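Local coordinates for protein beta-mannosidase (PDB 4CVU) that probably hydrolyses terminal beta-D-mannose residues from the non-reducing ends of mannosides, as a glycosylated fungal enzyme of glycoside hydrolase family 2, at residues A504-P507 against Y508-Q512; G239-N242 against N243-P246; R473-N476 against H477-S480; G487-F490 against E491-L495; I638-S641 against T642-Q645. One frame throughout, in Å; residues are numbered along the deposited sequence.

In the fold
All five contacts are local, between residues close in sequence, yet their surroundings differ. Interaction 3 is buried; the other four are partly buried. Interactions 1 and 4 open the successive helices 506-528 and 490-501, touching where Y506 and L510 meet L495, their centres about 14 Å apart. Regular backbone bonds with sodium and sugar around them mark interaction 1, while wider i+5 bonds mark interaction 4. Interactions 2 and 3, about 17 Å apart between centres, rely on beta turns; the first is bridged by waters, the second brings two histidines beside a cadmium ion. Interaction 5 lies on the opposite side of the chain's centre from both and carries an N-linked glycan on helix 638-655.

Interaction 1. Residues A504-P507 against Y508-Q512; sequences ATYP and YVLGQ. With NA (sodium ion), chain B; NA (sodium ion), chain C; MAN (alpha-D-mannopyranose), chain D; MAN (alpha-D-mannopyranose), chain E.
Y506 O receives the shortest of three successive i+4 backbone bonds, from L510 N at 2.8 Å and 166°. V509 N to T505 O (3.1 Å) and G511 N to P507 O (3.0 Å) complete the set. T505 also reaches outward: its OG1, placed beside its own backbone N (chi1 -50°), binds one sodium ion at 2.0 Å together with D502. A504 O holds a second sodium ion at 2.5 Å. On the glycan flank, O6 of one mannose donates to Y508 O (2.7 Å) and O6 of another to G511 O. A CB on G511 would run into the first of these hydroxyls, so the bare residue leaves room for the sugar. L510 CB lies over one face of the Y506 ring, and Y506 CD1 meets V509 CG2 at 3.9 Å, these two side chains crossing at about a right angle. The i+4 bonds are those of an alpha-helix, and a proline is well tolerated in a first turn, here that of helix 506-528, beside a protein-linked glycan.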
loop_
_atom_site.group_PDB
_atom_site.type_symbol
_atom_site.label_atom_id
_atom_site.label_comp_id
_atom_site.label_asym_id
_atom_site.label_seq_id
_atom_site.Cartn_x
_atom_site.Cartn_y
_atom_site.Cartn_z
ATOM N N ALA A 504 16.990 49.260 -2.556
ATOM C CA ALA A 504 16.352 50.547 -2.862
ATOM C C ALA A 504 14.883 50.582 -2.439
ATOM O O ALA A 504 14.405 51.603 -1.967
ATOM C CB ALA A 504 16.482 50.868 -4.343
ATOM N N THR A 505 14.182 49.459 -2.603
ATOM C CA THR A 505 12.767 49.365 -2.267
ATOM C C THR A 505 12.509 48.921 -0.793
ATOM O O THR A 505 11.397 48.970 -0.300
ATOM C CB THR A 505 12.084 48.383 -3.227
ATOM O OG1 THR A 505 12.432 48.718 -4.591
ATOM C CG2 THR A 505 10.567 48.430 -3.101
ATOM N N TYR A 506 13.554 48.517 -0.094
ATOM C CA TYR A 506 13.416 47.998 1.265
ATOM C C TYR A 506 12.708 48.943 2.261
ATOM O O TYR A 506 11.843 48.496 2.998
ATOM C CB TYR A 506 14.778 47.570 1.815
ATOM C CG TYR A 506 14.695 47.087 3.235
ATOM C CD1 TYR A 506 14.011 45.925 3.536
ATOM C CD2 TYR A 506 15.251 47.827 4.275
ATOM C CE1 TYR A 506 13.916 45.472 4.839
ATOM C CE2 TYR A 506 15.156 47.399 5.575
ATOM C CZ TYR A 506 14.486 46.215 5.852
ATOM O OH TYR A 506 14.384 45.759 7.131
ATOM N N PRO A 507 13.051 50.248 2.283
ATOM C CA PRO A 507 12.322 51.104 3.236
ATOM C C PRO A 507 10.824 51.157 2.965
ATOM O O PRO A 507 10.024 51.261 3.902
ATOM C CB PRO A 507 12.964 52.483 3.055
ATOM C CG PRO A 507 14.313 52.193 2.480
ATOM C CD PRO A 507 14.130 50.982 1.603
ATOM N N TYR A 508 10.453 51.060 1.690
ATOM C CA TYR A 508 9.052 50.959 1.332
ATOM C C TYR A 508 8.444 49.691 1.927
ATOM O O TYR A 508 7.407 49.778 2.554
ATOM C CB TYR A 508 8.833 50.998 -0.197
ATOM C CG TYR A 508 7.392 50.873 -0.603
ATOM C CD1 TYR A 508 6.537 51.958 -0.521
ATOM C CD2 TYR A 508 6.883 49.687 -1.081
ATOM C CE1 TYR A 508 5.203 51.856 -0.889
ATOM C CE2 TYR A 508 5.548 49.570 -1.444
ATOM C CZ TYR A 508 4.720 50.662 -1.341
ATOM O OH TYR A 508 3.412 50.559 -1.702
ATOM N N VAL A 509 9.072 48.522 1.719
ATOM C CA VAL A 509 8.476 47.265 2.233
ATOM C C VAL A 509 8.547 47.184 3.754
ATOM O O VAL A 509 7.672 46.607 4.344
ATOM C CB VAL A 509 9.007 45.955 1.578
ATOM C CG1 VAL A 509 8.839 46.017 0.060
ATOM C CG2 VAL A 509 10.449 45.656 1.961
ATOM N N LEU A 510 9.557 47.799 4.381
ATOM C CA LEU A 510 9.563 47.910 5.842
ATOM C C LEU A 510 8.340 48.716 6.335
ATOM O O LEU A 510 7.697 48.341 7.322
ATOM C CB LEU A 510 10.872 48.530 6.342
ATOM C CG LEU A 510 11.097 48.518 7.847
ATOM C CD1 LEU A 510 11.102 47.107 8.417
ATOM C CD2 LEU A 510 12.411 49.190 8.170
ATOM N N GLY A 511 7.992 49.797 5.630
ATOM C CA GLY A 511 6.831 50.629 6.002
ATOM C C GLY A 511 5.510 49.893 5.898
ATOM O O GLY A 511 4.625 50.097 6.709
ATOM N N GLN A 512 5.383 49.024 4.912
ATOM C CA GLN A 512 4.187 48.202 4.777
ATOM C C GLN A 512 4.080 47.206 5.937
ATOM O O GLN A 512 2.974 46.929 6.420
ATOM C CB GLN A 512 4.221 47.423 3.468
ATOM C CG GLN A 512 4.072 48.244 2.202
ATOM C CD GLN A 512 4.134 47.355 0.978
ATOM O OE1 GLN A 512 5.126 46.655 0.769
ATOM N NE2 GLN A 512 3.059 47.349 0.177
HETATM NA NA NA B . 13.385 48.209 -6.303
HETATM NA NA NA C . 13.297 53.782 -2.430
HETATM C C1 MAN D . 3.104 55.021 3.824
HETATM C C2 MAN D . 1.620 54.654 3.839
HETATM C C3 MAN D . 1.425 53.210 4.225
HETATM C C4 MAN D . 2.308 52.299 3.376
HETATM C C5 MAN D . 3.750 52.736 3.543
HETATM C C6 MAN D . 4.677 51.817 2.755
HETATM O O2 MAN D . 1.054 54.868 2.564
HETATM O O3 MAN D . 0.083 52.815 4.060
HETATM O O4 MAN D . 2.112 50.945 3.782
HETATM O O5 MAN D . 3.885 54.085 3.102
HETATM O O6 MAN D . 6.035 52.093 3.055
HETATM C C1 MAN E . 5.908 54.746 5.534
HETATM C C2 MAN E . 4.754 55.748 5.438
HETATM C C3 MAN E . 4.591 56.378 6.812
HETATM C C4 MAN E . 4.383 55.285 7.878
HETATM C C5 MAN E . 5.484 54.232 7.832
HETATM C C6 MAN E . 5.207 53.081 8.804
HETATM O O2 MAN E . 3.504 55.108 5.189
HETATM O O3 MAN E . 3.443 57.177 6.796
HETATM O O4 MAN E . 4.342 55.856 9.153
HETATM O O5 MAN E . 5.595 53.738 6.505
HETATM O O6 MAN E . 4.098 52.303 8.421
HETATM O O HOH W 1 11.723 52.659 -0.828
#

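Interaction 2. Residues G239-N242 against N243-P246; sequences GQFN and NFAP
The F241 and F244 rings meet at F241 CD2 and F244 CD1, 3.7 Å apart, with the F244 atom in the plane of the F241 ring at its edge. The two side chains cross at a slant, and N242 OD1 lies over one face of F241, 3.4 Å above the plane and toward the rim. At the edge of the F244 ring, CD1 lies 3.2 Å from N242 O. Backbone geometry brings these groups together: F241 to F244 form a type II beta turn, with N243 at a positive phi of 78°, closed by a weak bond from F244 N to F241 O at 3.4 Å. Across the wider mouth, water does the bridging. One water accepts from F241 N (2.8 Å) and donates to F244 O; another accepts from Q240 NE2 (2.9 Å) and lies where it can donate to F241 O or F244 O. Beyond it the flat amide of Q240 runs side by side with the P246 ring, Q240 CD resting 3.7 Å from P246 CB, while Q240 OE1 accepts from R237 N. This loop links strands 227-237 and 252-261, and N242 ND2 fastens it to I532 O and S529 O. With a single weak direct bond between its two arms, the loop probably owes its shape to ordered water, apolar contact and the outside bonds of N242 as much as to direct bonding.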
loop_
_atom_site.group_PDB
_atom_site.type_symbol
_atom_site.label_atom_id
_atom_site.label_comp_id
_atom_site.label_asym_id
_atom_site.label_seq_id
_atom_site.Cartn_x
_atom_site.Cartn_y
_atom_site.Cartn_z
ATOM N N GLY A 239 -7.021 48.608 35.069
ATOM C CA GLY A 239 -5.835 49.386 34.676
ATOM C C GLY A 239 -4.862 48.653 33.741
ATOM O O GLY A 239 -3.856 49.219 33.340
ATOM N N GLN A 240 -5.149 47.392 33.422
ATOM C CA GLN A 240 -4.224 46.558 32.626
ATOM C C GLN A 240 -4.183 47.008 31.179
ATOM O O GLN A 240 -5.218 47.263 30.564
ATOM C CB GLN A 240 -4.608 45.065 32.709
ATOM C CG GLN A 240 -3.743 44.104 31.874
ATOM C CD GLN A 240 -4.071 42.634 32.120
ATOM O OE1 GLN A 240 -4.972 42.277 32.893
ATOM N NE2 GLN A 240 -3.297 41.747 31.460
ATOM N N PHE A 241 -2.990 47.038 30.619
ATOM C CA PHE A 241 -2.812 47.224 29.194
ATOM C C PHE A 241 -1.940 46.131 28.551
ATOM O O PHE A 241 -1.168 45.479 29.226
ATOM C CB PHE A 241 -2.202 48.594 28.922
ATOM C CG PHE A 241 -2.040 48.894 27.459
ATOM C CD1 PHE A 241 -3.144 49.133 26.663
ATOM C CD2 PHE A 241 -0.798 48.858 26.870
ATOM C CE1 PHE A 241 -2.993 49.396 25.318
ATOM C CE2 PHE A 241 -0.650 49.105 25.527
ATOM C CZ PHE A 241 -1.748 49.384 24.754
ATOM N N ASN A 242 -2.048 45.958 27.253
ATOM C CA ASN A 242 -1.268 44.958 26.557
ATOM C C ASN A 242 0.227 45.158 26.724
ATOM O O ASN A 242 0.719 46.257 26.612
ATOM C CB ASN A 242 -1.634 44.980 25.078
ATOM C CG ASN A 242 -3.130 45.059 24.849
ATOM O OD1 ASN A 242 -3.760 46.076 25.090
ATOM N ND2 ASN A 242 -3.692 43.998 24.378
ATOM N N ASN A 243 0.940 44.073 26.985
ATOM C CA ASN A 243 2.397 44.078 27.014
ATOM C C ASN A 243 3.033 44.674 28.286
ATOM O O ASN A 243 4.226 44.783 28.389
ATOM C CB ASN A 243 2.956 44.745 25.749
ATOM C CG ASN A 243 2.771 43.889 24.500
ATOM O OD1 ASN A 243 3.686 43.200 24.113
ATOM N ND2 ASN A 243 1.611 43.896 23.914
ATOM N N PHE A 244 2.219 45.034 29.272
ATOM C CA PHE A 244 2.704 45.581 30.544
ATOM C C PHE A 244 2.165 44.736 31.715
ATOM O O PHE A 244 1.009 44.261 31.686
ATOM C CB PHE A 244 2.275 47.050 30.704
ATOM C CG PHE A 244 2.965 47.986 29.755
ATOM C CD1 PHE A 244 2.447 48.222 28.514
ATOM C CD2 PHE A 244 4.143 48.617 30.108
ATOM C CE1 PHE A 244 3.072 49.077 27.616
ATOM C CE2 PHE A 244 4.787 49.465 29.221
ATOM C CZ PHE A 244 4.262 49.689 27.969
ATOM N N ALA A 245 3.022 44.501 32.704
ATOM C CA ALA A 245 2.666 43.665 33.844
ATOM C C ALA A 245 1.511 44.311 34.616
ATOM O O ALA A 245 1.631 45.451 35.012
ATOM C CB ALA A 245 3.858 43.516 34.757
ATOM N N PRO A 246 0.375 43.602 34.772
ATOM C CA PRO A 246 -0.740 44.201 35.492
ATOM C C PRO A 246 -0.555 44.199 37.019
ATOM O O PRO A 246 0.376 43.584 37.554
ATOM C CB PRO A 246 -1.933 43.330 35.081
ATOM C CG PRO A 246 -1.358 42.021 34.684
ATOM C CD PRO A 246 -0.013 42.342 34.105
HETATM O O HOH W 2 -0.914 42.854 30.326
HETATM O O HOH W 3 -1.148 46.050 32.472
#

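Interaction 3. Residues R473-N476 against H477-S480; sequences RRLN and HHAS. With CD (cadmium ion), chain S; MAN (alpha-D-mannopyranose), chain F.
H477 lays the edge of its imidazole against R474 O, with CD2 3.3 Å away in the ring plane, and turns NE2 to a cadmium ion at a long 2.8 Å. D430 and two waters also bind the ion. One of them, 2.5 Å from the cadmium, donates to R474 O and pairs with H478 NE2 at 3.1 Å, tying both histidines to the site. H477 CE1 sits over one face of the H478 ring, 3.4 Å above it. Placing CG between the backbone N and carbonyl carbon (chi1 73°) folds H477 back over the last turn. There L475 to H478 form a type I beta turn, closed by H478 N to L475 O at 3.1 Å, on the way from helix 458-475 to strand 481-485 of the family 2 (beta/alpha)8 barrel. L475 CD2 touches H478 CD2 at 3.9 Å. Second-shell acceptors fix the ring rotations: R345 O takes H477 ND1, and D437 OD2 pairs with H478 ND1. R473 salt-bridges D259, and a mannose C6 lies over one guanidinium face.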
loop_
_atom_site.group_PDB
_atom_site.type_symbol
_atom_site.label_atom_id
_atom_site.label_comp_id
_atom_site.label_asym_id
_atom_site.label_seq_id
_atom_site.Cartn_x
_atom_site.Cartn_y
_atom_site.Cartn_z
ATOM N N ARG A 473 -11.547 38.637 18.532
ATOM C CA ARG A 473 -12.796 38.665 19.330
ATOM C C ARG A 473 -13.278 37.266 19.705
ATOM O O ARG A 473 -13.652 37.028 20.867
ATOM C CB ARG A 473 -13.929 39.426 18.607
ATOM C CG ARG A 473 -13.721 40.927 18.515
ATOM C CD ARG A 473 -14.764 41.598 17.616
ATOM N NE ARG A 473 -16.117 41.654 18.204
ATOM C CZ ARG A 473 -16.455 42.428 19.239
ATOM N NH1 ARG A 473 -15.545 43.200 19.845
ATOM N NH2 ARG A 473 -17.708 42.433 19.685
ATOM N N ARG A 474 -13.259 36.360 18.724
ATOM C CA ARG A 474 -13.702 34.964 18.924
ATOM C C ARG A 474 -12.915 34.247 20.023
ATOM O O ARG A 474 -13.502 33.565 20.853
ATOM C CB ARG A 474 -13.624 34.173 17.601
ATOM C CG ARG A 474 -14.042 32.698 17.690
ATOM C CD ARG A 474 -14.062 31.991 16.323
ATOM N NE ARG A 474 -12.738 31.912 15.726
ATOM C CZ ARG A 474 -11.842 30.949 15.977
ATOM N NH1 ARG A 474 -12.133 29.944 16.793
ATOM N NH2 ARG A 474 -10.654 30.989 15.402
ATOM N N LEU A 475 -11.597 34.432 20.010
ATOM C CA LEU A 475 -10.675 33.620 20.823
ATOM C C LEU A 475 -10.328 34.206 22.180
ATOM O O LEU A 475 -9.829 33.484 23.041
ATOM C CB LEU A 475 -9.389 33.364 20.039
ATOM C CG LEU A 475 -9.573 32.412 18.850
ATOM C CD1 LEU A 475 -8.302 32.348 18.004
ATOM C CD2 LEU A 475 -9.931 31.021 19.326
ATOM N N ASN A 476 -10.644 35.499 22.385
ATOM C CA ASN A 476 -10.143 36.262 23.526
ATOM C C ASN A 476 -10.505 35.706 24.905
ATOM O O ASN A 476 -9.773 35.903 25.859
ATOM C CB ASN A 476 -10.624 37.721 23.467
ATOM C CG ASN A 476 -9.809 38.611 24.355
ATOM O OD1 ASN A 476 -8.625 38.826 24.121
ATOM N ND2 ASN A 476 -10.421 39.091 25.411
ATOM N N HIS A 477 -11.632 35.011 24.992
ATOM C CA HIS A 477 -12.109 34.505 26.275
ATOM C C HIS A 477 -11.455 33.221 26.769
ATOM O O HIS A 477 -11.751 32.774 27.876
ATOM C CB HIS A 477 -13.605 34.221 26.165
ATOM C CG HIS A 477 -13.922 33.020 25.352
ATOM N ND1 HIS A 477 -14.137 31.780 25.921
ATOM C CD2 HIS A 477 -14.043 32.848 24.017
ATOM C CE1 HIS A 477 -14.400 30.902 24.972
ATOM N NE2 HIS A 477 -14.342 31.522 23.813
ATOM N N HIS A 478 -10.641 32.585 25.914
ATOM C CA HIS A 478 -9.973 31.341 26.276
ATOM C C HIS A 478 -8.835 31.579 27.229
ATOM O O HIS A 478 -7.899 32.314 26.895
ATOM C CB HIS A 478 -9.455 30.645 25.017
ATOM C CG HIS A 478 -10.535 30.021 24.206
ATOM N ND1 HIS A 478 -11.237 28.924 24.649
ATOM C CD2 HIS A 478 -11.058 30.347 23.008
ATOM C CE1 HIS A 478 -12.116 28.569 23.734
ATOM N NE2 HIS A 478 -12.056 29.435 22.744
ATOM N N ALA A 479 -8.884 30.942 28.406
ATOM C CA ALA A 479 -7.781 31.092 29.384
ATOM C C ALA A 479 -6.425 30.585 28.876
ATOM O O ALA A 479 -5.374 31.100 29.276
ATOM C CB ALA A 479 -8.128 30.418 30.687
ATOM N N SER A 480 -6.455 29.609 27.961
ATOM C CA SER A 480 -5.209 29.059 27.381
ATOM C C SER A 480 -4.467 30.053 26.461
ATOM O O SER A 480 -3.266 29.929 26.256
ATOM C CB SER A 480 -5.545 27.801 26.603
ATOM O OG SER A 480 -6.094 28.176 25.367
HETATM CD CD CD S . -15.270 30.339 21.475
HETATM C C1 MAN F . -16.513 46.439 13.321
HETATM C C2 MAN F . -17.802 46.402 12.529
HETATM C C3 MAN F . -18.974 46.665 13.465
HETATM C C4 MAN F . -18.901 45.762 14.711
HETATM C C5 MAN F . -17.509 45.708 15.321
HETATM C C6 MAN F . -17.425 44.659 16.425
HETATM O O2 MAN F . -17.965 45.113 11.949
HETATM O O3 MAN F . -20.177 46.396 12.774
HETATM O O4 MAN F . -19.750 46.246 15.733
HETATM O O5 MAN F . -16.552 45.457 14.350
HETATM O O6 MAN F . -17.782 43.372 15.976
HETATM O O HOH W 4 -13.990 35.902 23.406
HETATM O O HOH W 5 -13.286 30.424 20.042
HETATM O O HOH W 6 -17.780 29.418 21.497
#

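Interaction 4. Residues G487-F490 against E491-L495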
loop_
_atom_site.group_PDB
_atom_site.type_symbol
_atom_site.label_atom_id
_atom_site.label_comp_id
_atom_site.label_asym_id
_atom_site.label_seq_id
_atom_site.Cartn_x
_atom_site.Cartn_y
_atom_site.Cartn_z
ATOM N N GLY A 487 3.001 37.157 12.939
ATOM C CA GLY A 487 3.365 36.198 11.900
ATOM C C GLY A 487 4.746 35.618 12.041
ATOM O O GLY A 487 5.568 36.066 12.863
ATOM N N ASN A 488 5.015 34.629 11.220
ATOM C CA ASN A 488 6.220 33.833 11.358
ATOM C C ASN A 488 7.364 34.357 10.506
ATOM O O ASN A 488 7.234 34.556 9.338
ATOM C CB ASN A 488 5.857 32.370 11.058
ATOM C CG ASN A 488 7.062 31.482 10.892
ATOM O OD1 ASN A 488 7.816 31.282 11.822
ATOM N ND2 ASN A 488 7.275 30.985 9.681
ATOM N N GLU A 489 8.513 34.541 11.154
ATOM C CA GLU A 489 9.807 34.865 10.507
ATOM C C GLU A 489 9.960 36.146 9.655
ATOM O O GLU A 489 10.456 36.085 8.541
ATOM C CB GLU A 489 10.300 33.660 9.702
ATOM C CG GLU A 489 11.334 32.831 10.467
ATOM C CD GLU A 489 11.169 31.336 10.277
ATOM O OE1 GLU A 489 10.553 30.928 9.255
ATOM O OE2 GLU A 489 11.687 30.564 11.156
ATOM N N PHE A 490 9.557 37.290 10.190
ATOM C CA PHE A 490 9.658 38.512 9.489
ATOM C C PHE A 490 10.996 39.196 9.762
ATOM O O PHE A 490 11.829 39.200 8.927
ATOM C CB PHE A 490 8.502 39.417 9.890
ATOM C CG PHE A 490 7.259 39.096 9.167
ATOM C CD1 PHE A 490 6.493 38.022 9.536
ATOM C CD2 PHE A 490 6.917 39.792 8.050
ATOM C CE1 PHE A 490 5.377 37.695 8.811
ATOM C CE2 PHE A 490 5.798 39.481 7.314
ATOM C CZ PHE A 490 5.014 38.429 7.703
ATOM N N GLU A 491 11.184 39.711 10.959
ATOM C CA GLU A 491 12.335 40.543 11.272
ATOM C C GLU A 491 13.663 39.777 11.357
ATOM O O GLU A 491 14.761 40.361 11.229
ATOM C CB GLU A 491 12.085 41.260 12.597
ATOM C CG GLU A 491 11.122 42.478 12.509
ATOM C CD GLU A 491 10.921 43.183 13.855
ATOM O OE1 GLU A 491 11.925 43.375 14.564
ATOM O OE2 GLU A 491 9.775 43.552 14.211
ATOM N N ASN A 492 13.574 38.483 11.651
ATOM C CA ASN A 492 14.776 37.656 11.759
ATOM C C ASN A 492 15.192 36.986 10.443
ATOM O O ASN A 492 16.332 36.495 10.339
ATOM C CB ASN A 492 14.615 36.631 12.871
ATOM C CG ASN A 492 13.629 35.537 12.528
ATOM O OD1 ASN A 492 12.556 35.787 12.012
ATOM N ND2 ASN A 492 13.991 34.297 12.854
ATOM N N LEU A 493 14.288 36.954 9.455
ATOM C CA LEU A 493 14.539 36.235 8.192
ATOM C C LEU A 493 14.097 37.007 6.924
ATOM O O LEU A 493 14.927 37.456 6.137
ATOM C CB LEU A 493 13.871 34.853 8.232
ATOM C CG LEU A 493 14.129 33.912 7.045
ATOM C CD1 LEU A 493 15.606 33.584 6.947
ATOM C CD2 LEU A 493 13.321 32.641 7.162
ATOM N N MET A 494 12.797 37.161 6.720
ATOM C CA MET A 494 12.305 37.681 5.447
ATOM C C MET A 494 12.591 39.151 5.191
ATOM O O MET A 494 12.867 39.525 4.050
ATOM C CB MET A 494 10.814 37.420 5.294
ATOM C CG MET A 494 10.480 35.953 5.176
ATOM S SD MET A 494 11.595 35.050 4.091
ATOM C CE MET A 494 11.469 36.102 2.632
ATOM N N LEU A 495 12.540 39.978 6.228
ATOM C CA LEU A 495 12.915 41.372 6.073
ATOM C C LEU A 495 14.389 41.569 5.674
ATOM O O LEU A 495 14.682 42.301 4.736
ATOM C CB LEU A 495 12.503 42.220 7.301
ATOM C CG LEU A 495 10.979 42.488 7.416
ATOM C CD1 LEU A 495 10.583 43.112 8.756
ATOM C CD2 LEU A 495 10.445 43.348 6.300
HETATM O O HOH W 7 9.983 36.935 12.988
#
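E489 O accepts M494 N at 3.2 Å, and F490 O accepts L495 N at 2.9 Å. Both bonds span five residues, so the helix opens with a wide pi-type turn. Buried E491 N has no partner in the model. A water serves F490 N (2.9 Å) and N492 OD1, and OD1 also lies 3.3 Å from E489 CA because N492 (chi1 71°) folds back over the N-cap residue. E489 N bonds to S538 OG, and E489 CG packs against L493 CD2 at 3.9 Å. N488 ND2 has its main bond to S450 OG and gives E489 OE1 a weak one. Cut back to an alanine, E489 would probably leave L493 CD2 without the CG it packs on and N488 ND2 without this weak acceptor. E491 OE2 pairs with Y513 OH. The N488-E489 pair following barrel strand 481-485 resembles the Asn-Glu signature of family 2 active sites. The E489 carboxylate lies close to that of E594 on strand 592-595, while L495 packs on Y506 and L510 of helix 506-528.

Interaction 5. Residues I638-S641 against T642-Q645. With NAG (2-acetamido-2-deoxy-beta-D-glucopyranose), chain L.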
loop_
_atom_site.group_PDB
_atom_site.type_symbol
_atom_site.label_atom_id
_atom_site.label_comp_id
_atom_site.label_asym_id
_atom_site.label_seq_id
_atom_site.Cartn_x
_atom_site.Cartn_y
_atom_site.Cartn_z
ATOM N N ILE A 638 14.047 15.874 -7.070
ATOM C CA ILE A 638 14.797 14.797 -6.390
ATOM C C ILE A 638 16.058 15.354 -5.764
ATOM O O ILE A 638 16.447 14.957 -4.683
ATOM C CB ILE A 638 15.149 13.627 -7.370
ATOM C CG1 ILE A 638 14.000 12.642 -7.446
ATOM C CG2 ILE A 638 16.345 12.800 -6.889
ATOM C CD1 ILE A 638 13.036 12.985 -8.518
ATOM N N HIS A 639 16.695 16.289 -6.437
ATOM C CA HIS A 639 17.937 16.852 -5.936
ATOM C C HIS A 639 17.757 17.526 -4.551
ATOM O O HIS A 639 18.506 17.270 -3.623
ATOM C CB HIS A 639 18.494 17.864 -6.933
ATOM C CG HIS A 639 19.712 18.589 -6.442
ATOM N ND1 HIS A 639 20.997 18.110 -6.629
ATOM C CD2 HIS A 639 19.835 19.756 -5.752
ATOM C CE1 HIS A 639 21.861 18.957 -6.085
ATOM N NE2 HIS A 639 21.180 19.959 -5.541
ATOM N N ASN A 640 16.773 18.401 -4.449
ATOM C CA ASN A 640 16.527 19.130 -3.210
ATOM C C ASN A 640 16.088 18.231 -2.072
ATOM O O ASN A 640 16.509 18.424 -0.921
ATOM C CB ASN A 640 15.463 20.215 -3.437
ATOM C CG ASN A 640 16.003 21.400 -4.219
ATOM O OD1 ASN A 640 17.090 21.340 -4.772
ATOM N ND2 ASN A 640 15.236 22.494 -4.238
ATOM N N SER A 641 15.224 17.263 -2.373
ATOM C CA SER A 641 14.810 16.301 -1.384
ATOM C C SER A 641 15.978 15.463 -0.874
ATOM O O SER A 641 16.070 15.161 0.336
ATOM C CB SER A 641 13.721 15.414 -1.977
ATOM O OG SER A 641 12.567 16.219 -2.177
ATOM N N THR A 642 16.866 15.084 -1.798
ATOM C CA THR A 642 18.021 14.265 -1.486
ATOM C C THR A 642 18.950 14.958 -0.462
ATOM O O THR A 642 19.647 14.299 0.311
ATOM C CB THR A 642 18.780 13.861 -2.780
ATOM O OG1 THR A 642 17.978 12.909 -3.491
ATOM C CG2 THR A 642 20.137 13.217 -2.488
ATOM N N LEU A 643 18.947 16.280 -0.451
ATOM C CA LEU A 643 19.812 17.018 0.478
ATOM C C LEU A 643 19.404 16.645 1.910
ATOM O O LEU A 643 20.246 16.562 2.794
ATOM C CB LEU A 643 19.685 18.516 0.277
ATOM C CG LEU A 643 20.241 19.001 -1.065
ATOM C CD1 LEU A 643 19.682 20.364 -1.406
ATOM C CD2 LEU A 643 21.778 19.036 -0.999
ATOM N N GLY A 644 18.106 16.401 2.114
ATOM C CA GLY A 644 17.642 16.063 3.462
ATOM C C GLY A 644 18.001 14.651 3.800
ATOM O O GLY A 644 18.414 14.380 4.954
ATOM N N GLN A 645 17.709 13.731 2.862
ATOM C CA GLN A 645 18.177 12.351 2.931
ATOM C C GLN A 645 19.651 12.257 3.356
ATOM O O GLN A 645 20.027 11.421 4.209
ATOM C CB GLN A 645 17.997 11.641 1.599
ATOM C CG GLN A 645 16.562 11.535 1.137
ATOM C CD GLN A 645 15.709 10.781 2.120
ATOM O OE1 GLN A 645 14.923 11.360 2.870
ATOM N NE2 GLN A 645 15.884 9.487 2.144
HETATM C C1 NAG L . 15.569 23.715 -4.935
HETATM C C2 NAG L . 16.908 24.297 -4.582
HETATM C C3 NAG L . 17.078 25.631 -5.291
HETATM C C4 NAG L . 16.858 25.407 -6.789
HETATM C C5 NAG L . 15.513 24.715 -7.033
HETATM C C6 NAG L . 15.239 24.424 -8.503
HETATM C C7 NAG L . 18.075 24.170 -2.417
HETATM C C8 NAG L . 17.981 24.347 -0.917
HETATM N N2 NAG L . 16.981 24.423 -3.137
HETATM O O3 NAG L . 18.379 26.135 -4.984
HETATM O O4 NAG L . 16.883 26.628 -7.518
HETATM O O5 NAG L . 15.503 23.487 -6.335
HETATM O O6 NAG L . 16.291 23.637 -9.004
HETATM O O7 NAG L . 19.138 23.790 -2.891
#
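I638 O takes two bonds from T642, and the turn that follows tightens, L643 N being shared between a weak bond to H639 O and one to N640 O (3.3 Å), and G644 N bonding to S641 O (3.0 Å) three residues back. T642 N reaches I638 O at 2.9 Å and 151°, and T642 OG1 donates to the same oxygen at 2.8 Å, the two coming from opposite faces of the carbonyl plane. The hydroxyl gets there because OG1 stands beside the backbone N (chi1 -71°), which also brings it to 3.8 Å from I638 CG2. N640 ND2 is bonded covalently to NAG C1 and donates to P630 O, so the glycosylated amide is held from the protein side as well. L643 CD1 lies 3.8 Å from NAG O7, and N640 OD1 sits at the edge of the H639 ring, in its plane. N640, S641 and T642 spell the Asn-X-Thr sequon of N-glycosylation. A valine in place of T642 would leave I638 O with the backbone amide alone from this residue and, by breaking the sequon, would probably leave N640 without its sugar. S641 OG bonds to N626 O. In the fold this is the opening of helix 638-655, where I638, S641, T642 and Q645 rest on helix 620-625 through L624 and I623.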